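Local coordinates for protein putative tryptophan halogenase (Xanthomonas campestris pv. campestris, PDB 6Y1W) that is a flavin-dependent halogenase of the tryptophan halogenase family, crystallised without its cofactor, that probably uses FAD to halogenate an aromatic substrate, at residues A133-R144 with L475-L486; Q308-R316 with P505-A513. All coordinates share one frame; numbering follows the deposited sequence. Where two conformers were deposited one is given.

Followed from the N terminus, the chain first lays down 133-144, the turn that leads into helix 141-148, and only much later, after most strands of both sheets, reaches 308-316, the loop joining helix 296-306 to edge strand 316-319. Helix 468-486 then returns to the first segment, and contact 1 closes a loop of 330 intervening residues. The C-terminal tail 505-513 closes a second, of 188 residues, on 308-316. Because the segments alternate, the two closures cross. Contact 1 joins helix 468-486 to the turn before helix 141-148, beside helix 120-129; contact 2 lays the tail beside the seven-stranded sheet. Their nearest atoms are about 18 Å apart, so the two do not touch.

Contact 1: A133-R144 with L475-L486; sequences ARDFGDYCLELR and LEGIRQRVEATL
Two arginines lie flat on one another here: the guanidinium of Arg134 stacks on that of Arg479, centres 3.8 Å apart and planes only 16° from parallel. The stack sits where a 3-10 turn, 136-138, and the start of helix 141-148, with Cys140 as N-cap, pack against helix 468-486, well away from the annotated flavin and substrate positions. Such closeness of like charges is probably tolerated because each arginine has its own carboxylate. Arg134 holds Asp138 OD2 side-on through NE and NH2, both in the guanidinium plane, while Arg479, in the conformer given for Glu476, takes one oxygen of that residue with NE and the other with NH2. These side-on pairs probably offset the repulsion and fix how each flat group is turned.

Beside the stack, the buried Tyr139 presents the edge of its ring to helix 468-486. Its CE1 comes to 3.4 Å from Leu475 O, and Ile478 CG2 also sits near the ring plane. The phenol OH accepts from Arg134 N (3.0 Å) and, in the same conformer, shares a water with Glu476 OE2, tying the tyrosine to the charged cluster. Helix 120-129 also packs on this apolar patch, where Leu475 meets Ala127 and Ile478 meets Phe120.

Further along, Leu141 divides its branches: CD2 meets Thr485 CG2 at 3.6 Å, and CD1 lies by the backbone between Val482 and Leu486. Arg144, bent at chi2 (-72°) and chi3, crosses Val482 with its CG and carries its guanidinium back to Glu483; its NH1 is engaged by Glu148 and Gln147. Leu486 CD2 lies over one guanidinium face, and in a nearly straight two-pronged grip on the syn sides of the carboxylate, Arg144 NE reaches Glu483 OE2 at 2.8 Å and NH2 reaches OE1 at 3.1 Å.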
loop_
_atom_site.group_PDB
_atom_site.type_symbol
_atom_site.label_atom_id
_atom_site.label_comp_id
_atom_site.label_asym_id
_atom_site.label_seq_id
_atom_site.Cartn_x
_atom_site.Cartn_y
_atom_site.Cartn_z
ATOM N N ALA A 133 1.986 -32.775 2.193
ATOM C CA ALA A 133 1.675 -31.591 3.001
ATOM C C ALA A 133 0.970 -32.012 4.286
ATOM O O ALA A 133 0.078 -32.871 4.261
ATOM C CB ALA A 133 0.755 -30.623 2.247
ATOM N N ARG A 134 1.358 -31.390 5.403
ATOM C CA ARG A 134 0.590 -31.436 6.642
ATOM C C ARG A 134 -0.471 -30.346 6.617
ATOM O O ARG A 134 -0.572 -29.587 5.656
ATOM C CB ARG A 134 1.517 -31.301 7.834
ATOM C CG ARG A 134 2.566 -32.398 7.788
ATOM C CD ARG A 134 3.446 -32.346 8.947
ATOM N NE ARG A 134 2.682 -32.119 10.166
ATOM C CZ ARG A 134 2.756 -32.905 11.232
ATOM N NH1 ARG A 134 3.563 -33.966 11.214
ATOM N NH2 ARG A 134 2.028 -32.635 12.305
ATOM N N ASP A 135 -1.322 -30.298 7.645
ATOM C CA ASP A 135 -2.293 -29.209 7.736
ATOM C C ASP A 135 -1.592 -27.864 7.543
ATOM O O ASP A 135 -0.502 -27.636 8.070
ATOM C CB ASP A 135 -3.000 -29.221 9.095
ATOM C CG ASP A 135 -4.176 -28.234 9.151
ATOM O OD1 ASP A 135 -5.274 -28.604 8.694
ATOM O OD2 ASP A 135 -4.005 -27.087 9.625
ATOM N N PHE A 136 -2.241 -26.964 6.792
ATOM C CA PHE A 136 -1.688 -25.637 6.544
ATOM C C PHE A 136 -1.273 -24.943 7.833
ATOM O O PHE A 136 -0.267 -24.230 7.861
ATOM C CB PHE A 136 -2.732 -24.779 5.810
ATOM C CG PHE A 136 -2.172 -23.510 5.203
ATOM C CD1 PHE A 136 -1.196 -23.576 4.233
ATOM C CD2 PHE A 136 -2.663 -22.256 5.578
ATOM C CE1 PHE A 136 -0.677 -22.430 3.646
ATOM C CE2 PHE A 136 -2.150 -21.098 5.005
ATOM C CZ PHE A 136 -1.152 -21.174 4.045
ATOM N N GLY A 137 -2.036 -25.149 8.919
ATOM C CA GLY A 137 -1.723 -24.455 10.171
ATOM C C GLY A 137 -0.410 -24.878 10.805
ATOM O O GLY A 137 0.178 -24.105 11.566
ATOM N N ASP A 138 0.085 -26.087 10.489
ATOM C CA ASP A 138 1.341 -26.563 11.060
ATOM C C ASP A 138 2.547 -25.730 10.659
ATOM O O ASP A 138 3.615 -25.886 11.261
ATOM C CB ASP A 138 1.636 -28.017 10.635
ATOM C CG ASP A 138 0.723 -29.021 11.341
ATOM O OD1 ASP A 138 -0.122 -28.586 12.140
ATOM O OD2 ASP A 138 0.807 -30.244 11.081
ATOM N N TYR A 139 2.411 -24.846 9.679
ATOM C CA TYR A 139 3.531 -24.061 9.181
ATOM C C TYR A 139 3.513 -22.614 9.673
ATOM O O TYR A 139 4.254 -21.794 9.143
ATOM C CB TYR A 139 3.552 -24.136 7.641
ATOM C CG TYR A 139 3.562 -25.587 7.183
ATOM C CD1 TYR A 139 4.761 -26.317 7.179
ATOM C CD2 TYR A 139 2.393 -26.215 6.752
ATOM C CE1 TYR A 139 4.765 -27.660 6.784
ATOM C CE2 TYR A 139 2.408 -27.570 6.357
ATOM C CZ TYR A 139 3.607 -28.260 6.367
ATOM O OH TYR A 139 3.655 -29.600 6.006
ATOM N N CYS A 140 2.714 -22.307 10.698
ATOM C CA CYS A 140 2.555 -20.947 11.223
ATOM C C CYS A 140 2.743 -20.955 12.741
ATOM O O CYS A 140 1.961 -21.597 13.459
ATOM C CB CYS A 140 1.163 -20.412 10.891
ATOM S SG CYS A 140 0.914 -18.751 11.534
ATOM N N LEU A 141 3.756 -20.232 13.225
ATOM C CA LEU A 141 4.068 -20.248 14.663
ATOM C C LEU A 141 2.905 -19.717 15.501
ATOM O O LEU A 141 2.527 -20.313 16.519
ATOM C CB LEU A 141 5.323 -19.410 14.932
ATOM C CG LEU A 141 5.680 -19.204 16.413
ATOM C CD1 LEU A 141 5.999 -20.542 17.093
ATOM C CD2 LEU A 141 6.812 -18.158 16.588
ATOM N N GLU A 142 2.347 -18.569 15.116
ATOM C CA GLU A 142 1.283 -18.006 15.949
ATOM C C GLU A 142 0.112 -18.959 16.058
ATOM O O GLU A 142 -0.523 -19.075 17.120
ATOM C CB GLU A 142 0.820 -16.657 15.382
ATOM C CG GLU A 142 1.808 -15.533 15.657
ATOM C CD GLU A 142 2.957 -15.443 14.636
ATOM O OE1 GLU A 142 3.148 -16.335 13.772
ATOM O OE2 GLU A 142 3.670 -14.416 14.675
ATOM N N LEU A 143 -0.202 -19.650 14.963
ATOM C CA LEU A 143 -1.285 -20.623 14.978
ATOM C C LEU A 143 -0.968 -21.758 15.946
ATOM O O LEU A 143 -1.821 -22.155 16.754
ATOM C CB LEU A 143 -1.536 -21.179 13.564
ATOM C CG LEU A 143 -2.806 -22.043 13.434
ATOM C CD1 LEU A 143 -3.447 -21.835 12.024
ATOM C CD2 LEU A 143 -2.485 -23.528 13.657
ATOM N N ARG A 144 0.265 -22.272 15.893
ATOM C CA ARG A 144 0.632 -23.326 16.828
ATOM C C ARG A 144 0.596 -22.819 18.274
ATOM O O ARG A 144 0.247 -23.574 19.189
ATOM C CB ARG A 144 2.011 -23.870 16.482
ATOM C CG ARG A 144 2.019 -24.700 15.185
ATOM C CD ARG A 144 1.326 -26.044 15.372
ATOM N NE ARG A 144 2.128 -26.838 16.326
ATOM C CZ ARG A 144 1.658 -27.472 17.399
ATOM N NH1 ARG A 144 0.366 -27.458 17.699
ATOM N NH2 ARG A 144 2.505 -28.156 18.191
ATOM N N LEU A 475 9.023 -28.065 3.173
ATOM C CA LEU A 475 7.952 -27.948 4.162
ATOM C C LEU A 475 8.415 -28.415 5.545
ATOM O O LEU A 475 8.112 -27.765 6.553
ATOM C CB LEU A 475 6.729 -28.733 3.689
ATOM C CG LEU A 475 5.655 -27.876 2.983
ATOM C CD1 LEU A 475 6.153 -27.089 1.773
ATOM C CD2 LEU A 475 4.480 -28.765 2.604
ATOM N N GLU A 476 9.159 -29.526 5.619
ATOM C CA GLU A 476 9.572 -30.046 6.926
ATOM C C GLU A 476 10.591 -29.140 7.608
ATOM O O GLU A 476 10.599 -29.049 8.841
ATOM C CB GLU A 476 10.134 -31.466 6.793
ATOM C CG GLU A 476 9.079 -32.543 6.857
ATOM C CD GLU A 476 8.329 -32.546 8.188
ATOM O OE1 GLU A 476 8.862 -33.114 9.169
ATOM O OE2 GLU A 476 7.208 -31.980 8.248
ATOM N N GLY A 477 11.460 -28.467 6.841
ATOM C CA GLY A 477 12.369 -27.511 7.454
ATOM C C GLY A 477 11.621 -26.367 8.111
ATOM O O GLY A 477 11.953 -25.957 9.226
ATOM N N ILE A 478 10.582 -25.859 7.439
ATOM C CA ILE A 478 9.706 -24.850 8.054
ATOM C C ILE A 478 9.047 -25.404 9.322
ATOM O O ILE A 478 9.054 -24.755 10.384
ATOM C CB ILE A 478 8.651 -24.378 7.033
ATOM C CG1 ILE A 478 9.310 -23.561 5.898
ATOM C CG2 ILE A 478 7.537 -23.570 7.712
ATOM C CD1 ILE A 478 8.407 -23.436 4.696
ATOM N N ARG A 479 8.460 -26.603 9.245
ATOM C CA ARG A 479 7.750 -27.125 10.415
ATOM C C ARG A 479 8.704 -27.337 11.589
ATOM O O ARG A 479 8.331 -27.113 12.758
ATOM C CB ARG A 479 7.020 -28.418 10.062
ATOM C CG ARG A 479 5.988 -28.827 11.120
ATOM C CD ARG A 479 5.195 -30.024 10.705
ATOM N NE ARG A 479 6.042 -31.205 10.610
ATOM C CZ ARG A 479 6.421 -31.909 11.665
ATOM N NH1 ARG A 479 6.010 -31.547 12.877
ATOM N NH2 ARG A 479 7.199 -32.969 11.510
ATOM N N GLN A 480 9.941 -27.772 11.309
ATOM C CA GLN A 480 10.896 -27.974 12.397
ATOM C C GLN A 480 11.290 -26.664 13.053
ATOM O O GLN A 480 11.469 -26.614 14.279
ATOM C CB GLN A 480 12.146 -28.703 11.896
ATOM C CG GLN A 480 11.862 -30.127 11.531
ATOM C CD GLN A 480 13.020 -30.770 10.774
ATOM O OE1 GLN A 480 14.038 -30.125 10.498
ATOM N NE2 GLN A 480 12.858 -32.039 10.414
ATOM N N ARG A 481 11.407 -25.593 12.259
ATOM C CA ARG A 481 11.707 -24.292 12.829
ATOM C C ARG A 481 10.524 -23.771 13.656
ATOM O O ARG A 481 10.718 -23.272 14.767
ATOM C CB ARG A 481 12.103 -23.329 11.716
ATOM C CG ARG A 481 13.493 -23.671 11.109
ATOM C CD ARG A 481 13.979 -22.601 10.137
ATOM N NE ARG A 481 13.280 -22.672 8.855
ATOM C CZ ARG A 481 13.620 -23.484 7.856
ATOM N NH1 ARG A 481 14.661 -24.303 7.972
ATOM N NH2 ARG A 481 12.915 -23.475 6.737
ATOM N N VAL A 482 9.285 -23.963 13.179
ATOM C CA VAL A 482 8.117 -23.588 13.994
ATOM C C VAL A 482 8.122 -24.333 15.323
ATOM O O VAL A 482 7.924 -23.742 16.395
ATOM C CB VAL A 482 6.823 -23.877 13.212
ATOM C CG1 VAL A 482 5.546 -23.889 14.134
ATOM C CG2 VAL A 482 6.686 -22.937 12.047
ATOM N N GLU A 483 8.299 -25.663 15.274
ATOM C CA GLU A 483 8.213 -26.430 16.504
ATOM C C GLU A 483 9.355 -26.087 17.453
ATOM O O GLU A 483 9.149 -26.086 18.668
ATOM C CB GLU A 483 8.165 -27.923 16.176
ATOM C CG GLU A 483 6.848 -28.379 15.547
ATOM C CD GLU A 483 5.642 -27.942 16.342
ATOM O OE1 GLU A 483 5.482 -28.423 17.499
ATOM O OE2 GLU A 483 4.845 -27.130 15.810
ATOM N N ALA A 484 10.546 -25.792 16.935
ATOM C CA ALA A 484 11.654 -25.469 17.839
ATOM C C ALA A 484 11.420 -24.132 18.522
ATOM O O ALA A 484 11.824 -23.929 19.678
ATOM C CB ALA A 484 12.970 -25.443 17.076
ATOM N N THR A 485 10.826 -23.192 17.796
ATOM C CA THR A 485 10.505 -21.895 18.376
ATOM C C THR A 485 9.373 -22.029 19.386
ATOM O O THR A 485 9.445 -21.469 20.491
ATOM C CB THR A 485 10.163 -20.912 17.261
ATOM O OG1 THR A 485 11.275 -20.826 16.352
ATOM C CG2 THR A 485 9.896 -19.503 17.813
ATOM N N LEU A 486 8.353 -22.825 19.046
ATOM C CA LEU A 486 7.217 -23.020 19.938
ATOM C C LEU A 486 7.657 -23.640 21.252
ATOM O O LEU A 486 7.139 -23.284 22.320
ATOM C CB LEU A 486 6.193 -23.910 19.249
ATOM C CG LEU A 486 4.907 -24.276 19.981
ATOM C CD1 LEU A 486 3.953 -23.058 20.078
ATOM C CD2 LEU A 486 4.231 -25.412 19.269
HETATM O O HOH W 1 3.730 -27.590 13.393
HETATM O O HOH W 2 5.894 -30.964 6.245
#

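Contact 2: Q308-R316 with P505-A513; sequences QGRALTTPR and PPAPMPQPA. With BUD ((2S,3S)-butane-2,3-diol), chain K.
Ala311 O receives the one direct hydrogen bond between the segments, from Gln511 N at 2.9 Å, nearly in line with the carbonyl; Pro510 CA adds a CH...O contact to the same oxygen. Around it, Leu312 CD2 rests against Pro508 CB and Pro510 CD, both at 4.0 Å. Pro510 CB also lies over one face of the Arg310 guanidinium, 3.5 Å above its plane. The Gln511 side chain, extended beyond CG, lies alongside Ala311 and carries its amide toward Thr313 and Thr314; one water joins Gln511 OE1 to Thr313 O. Three more waters bridge backbone groups of Ala311 or Leu312 to Met509 or Gln511, one of them only weakly at Leu312 O.

Thr314 N donates a hydrogen bond to O2 of a bound butanediol (2.9 Å). Farther out, strand 248-254 and the loop after it set the position of 308-316. Backbone bonds join Arg310 with Glu255 and Leu312 with Gln253, and a salt bridge from Arg310 NE to Glu255 OE2 steadies the guanidinium under Pro510. With one direct bond and four bridging waters, this irregular proline-rich tail is held through backbone and solvent more than through paired side-chain polar groups.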
loop_
_atom_site.group_PDB
_atom_site.type_symbol
_atom_site.label_atom_id
_atom_site.label_comp_id
_atom_site.label_asym_id
_atom_site.label_seq_id
_atom_site.Cartn_x
_atom_site.Cartn_y
_atom_site.Cartn_z
ATOM N N GLN A 308 -19.232 -22.188 29.896
ATOM C CA GLN A 308 -18.493 -22.927 30.909
ATOM C C GLN A 308 -18.306 -22.021 32.110
ATOM O O GLN A 308 -17.989 -20.832 31.955
ATOM C CB GLN A 308 -17.131 -23.372 30.413
ATOM C CG GLN A 308 -17.175 -24.335 29.241
ATOM C CD GLN A 308 -15.822 -24.434 28.582
ATOM O OE1 GLN A 308 -15.593 -23.851 27.519
ATOM N NE2 GLN A 308 -14.898 -25.147 29.229
ATOM N N GLY A 309 -18.532 -22.571 33.296
ATOM C CA GLY A 309 -18.415 -21.820 34.524
ATOM C C GLY A 309 -19.676 -21.041 34.853
ATOM O O GLY A 309 -20.546 -20.796 34.009
ATOM N N ARG A 310 -19.758 -20.608 36.106
ATOM C CA ARG A 310 -20.932 -19.845 36.502
ATOM C C ARG A 310 -20.890 -18.441 35.896
ATOM O O ARG A 310 -19.823 -17.837 35.725
ATOM C CB ARG A 310 -21.006 -19.733 38.027
ATOM C CG ARG A 310 -21.321 -21.095 38.685
ATOM C CD ARG A 310 -21.096 -21.063 40.198
ATOM N NE ARG A 310 -19.701 -20.803 40.531
ATOM C CZ ARG A 310 -19.218 -20.715 41.774
ATOM N NH1 ARG A 310 -20.033 -20.863 42.818
ATOM N NH2 ARG A 310 -17.934 -20.487 41.967
ATOM N N ALA A 311 -22.070 -17.916 35.606
ATOM C CA ALA A 311 -22.181 -16.537 35.147
ATOM C C ALA A 311 -21.838 -15.563 36.264
ATOM O O ALA A 311 -22.294 -15.707 37.410
ATOM C CB ALA A 311 -23.598 -16.262 34.653
ATOM N N LEU A 312 -21.105 -14.498 35.910
ATOM C CA LEU A 312 -20.709 -13.447 36.838
ATOM C C LEU A 312 -21.537 -12.190 36.668
ATOM O O LEU A 312 -21.443 -11.291 37.505
ATOM C CB LEU A 312 -19.228 -13.064 36.643
ATOM C CG LEU A 312 -18.305 -14.199 36.975
ATOM C CD1 LEU A 312 -16.849 -13.775 36.751
ATOM C CD2 LEU A 312 -18.484 -14.560 38.424
ATOM N N THR A 313 -22.296 -12.092 35.565
ATOM C CA THR A 313 -23.153 -10.946 35.259
ATOM C C THR A 313 -24.498 -11.463 34.763
ATOM O O THR A 313 -24.642 -12.638 34.401
ATOM C CB THR A 313 -22.508 -10.020 34.203
ATOM O OG1 THR A 313 -22.292 -10.749 32.984
ATOM C CG2 THR A 313 -21.148 -9.472 34.710
ATOM N N THR A 314 -25.502 -10.591 34.821
ATOM C CA THR A 314 -26.757 -10.890 34.118
ATOM C C THR A 314 -26.587 -10.581 32.629
ATOM O O THR A 314 -26.120 -9.483 32.282
ATOM C CB THR A 314 -27.883 -10.040 34.708
ATOM O OG1 THR A 314 -28.103 -10.457 36.059
ATOM C CG2 THR A 314 -29.195 -10.218 33.917
ATOM N N PRO A 315 -27.034 -11.461 31.734
ATOM C CA PRO A 315 -26.835 -11.216 30.302
ATOM C C PRO A 315 -27.442 -9.888 29.892
ATOM O O PRO A 315 -28.510 -9.492 30.367
ATOM C CB PRO A 315 -27.542 -12.403 29.640
ATOM C CG PRO A 315 -27.474 -13.475 30.635
ATOM C CD PRO A 315 -27.590 -12.799 31.985
ATOM N N ARG A 316 -26.711 -9.174 29.054
ATOM C CA ARG A 316 -27.093 -7.868 28.548
ATOM C C ARG A 316 -27.419 -7.990 27.072
ATOM O O ARG A 316 -26.646 -8.593 26.321
ATOM C CB ARG A 316 -25.962 -6.857 28.740
ATOM C CG ARG A 316 -25.964 -6.171 30.101
ATOM C CD ARG A 316 -27.377 -6.102 30.654
ATOM N NE ARG A 316 -27.504 -5.255 31.838
ATOM C CZ ARG A 316 -27.027 -5.538 33.050
ATOM N NH1 ARG A 316 -26.357 -6.672 33.300
ATOM N NH2 ARG A 316 -27.236 -4.670 34.028
ATOM N N PRO A 505 -10.082 -9.709 41.040
ATOM C CA PRO A 505 -11.169 -8.992 41.704
ATOM C C PRO A 505 -11.510 -9.663 43.024
ATOM O O PRO A 505 -11.500 -10.902 43.120
ATOM C CB PRO A 505 -12.324 -9.101 40.701
ATOM C CG PRO A 505 -11.575 -9.179 39.325
ATOM C CD PRO A 505 -10.327 -9.957 39.600
ATOM N N PRO A 506 -11.896 -8.886 44.040
ATOM C CA PRO A 506 -12.046 -9.471 45.378
ATOM C C PRO A 506 -13.332 -10.243 45.561
ATOM O O PRO A 506 -13.400 -11.182 46.362
ATOM C CB PRO A 506 -12.021 -8.245 46.295
ATOM C CG PRO A 506 -12.520 -7.098 45.415
ATOM C CD PRO A 506 -11.898 -7.418 44.075
ATOM N N ALA A 507 -14.388 -9.808 44.884
ATOM C CA ALA A 507 -15.729 -10.294 45.207
ATOM C C ALA A 507 -16.570 -10.451 43.947
ATOM O O ALA A 507 -17.640 -9.843 43.800
ATOM C CB ALA A 507 -16.384 -9.374 46.234
ATOM N N PRO A 508 -16.132 -11.311 43.031
ATOM C CA PRO A 508 -17.004 -11.690 41.922
ATOM C C PRO A 508 -18.275 -12.321 42.480
ATOM O O PRO A 508 -18.304 -12.824 43.606
ATOM C CB PRO A 508 -16.147 -12.690 41.137
ATOM C CG PRO A 508 -15.253 -13.326 42.203
ATOM C CD PRO A 508 -14.904 -12.146 43.086
ATOM N N MET A 509 -19.351 -12.291 41.684
ATOM C CA MET A 509 -20.686 -12.685 42.131
ATOM C C MET A 509 -21.216 -13.833 41.271
ATOM O O MET A 509 -22.204 -13.659 40.538
ATOM C CB MET A 509 -21.633 -11.485 42.077
ATOM C CG MET A 509 -21.176 -10.345 42.969
ATOM S SD MET A 509 -21.559 -10.754 44.698
ATOM C CE MET A 509 -23.272 -10.225 44.860
ATOM N N PRO A 510 -20.601 -15.015 41.352
ATOM C CA PRO A 510 -21.112 -16.157 40.578
ATOM C C PRO A 510 -22.536 -16.489 40.988
ATOM O O PRO A 510 -22.859 -16.546 42.178
ATOM C CB PRO A 510 -20.137 -17.287 40.911
ATOM C CG PRO A 510 -19.534 -16.890 42.246
ATOM C CD PRO A 510 -19.440 -15.384 42.191
ATOM N N GLN A 511 -23.409 -16.658 39.964
ATOM C CA GLN A 511 -24.797 -17.009 40.196
ATOM C C GLN A 511 -24.911 -18.520 40.351
ATOM O O GLN A 511 -24.247 -19.272 39.631
ATOM C CB GLN A 511 -25.648 -16.524 39.040
ATOM C CG GLN A 511 -25.531 -15.008 38.850
ATOM C CD GLN A 511 -26.328 -14.520 37.667
ATOM O OE1 GLN A 511 -26.832 -15.316 36.871
ATOM N NE2 GLN A 511 -26.461 -13.213 37.548
ATOM N N PRO A 512 -25.701 -18.987 41.312
ATOM C CA PRO A 512 -25.836 -20.434 41.506
ATOM C C PRO A 512 -26.350 -21.087 40.231
ATOM O O PRO A 512 -27.170 -20.511 39.512
ATOM C CB PRO A 512 -26.843 -20.551 42.662
ATOM C CG PRO A 512 -27.558 -19.193 42.705
ATOM C CD PRO A 512 -26.539 -18.190 42.234
ATOM N N ALA A 513 -25.830 -22.281 39.937
ATOM C CA ALA A 513 -26.239 -23.053 38.752
ATOM C C ALA A 513 -27.746 -23.332 38.712
ATOM O O ALA A 513 -28.385 -23.542 39.750
ATOM C CB ALA A 513 -25.469 -24.370 38.691
HETATM C C1 BUD K . -22.270 -5.817 37.555
HETATM O O1 BUD K . -22.592 -8.085 38.350
HETATM C C2 BUD K . -23.183 -7.038 37.600
HETATM O O2 BUD K . -24.827 -8.201 36.228
HETATM C C3 BUD K . -23.616 -7.524 36.216
HETATM C C4 BUD K . -23.787 -6.438 35.192
HETATM O O HOH W 3 -24.353 -19.417 36.820
HETATM O O HOH W 4 -19.368 -10.611 39.340
HETATM O O HOH W 5 -23.698 -11.771 39.307
HETATM O O HOH W 6 -26.913 -14.853 34.306
#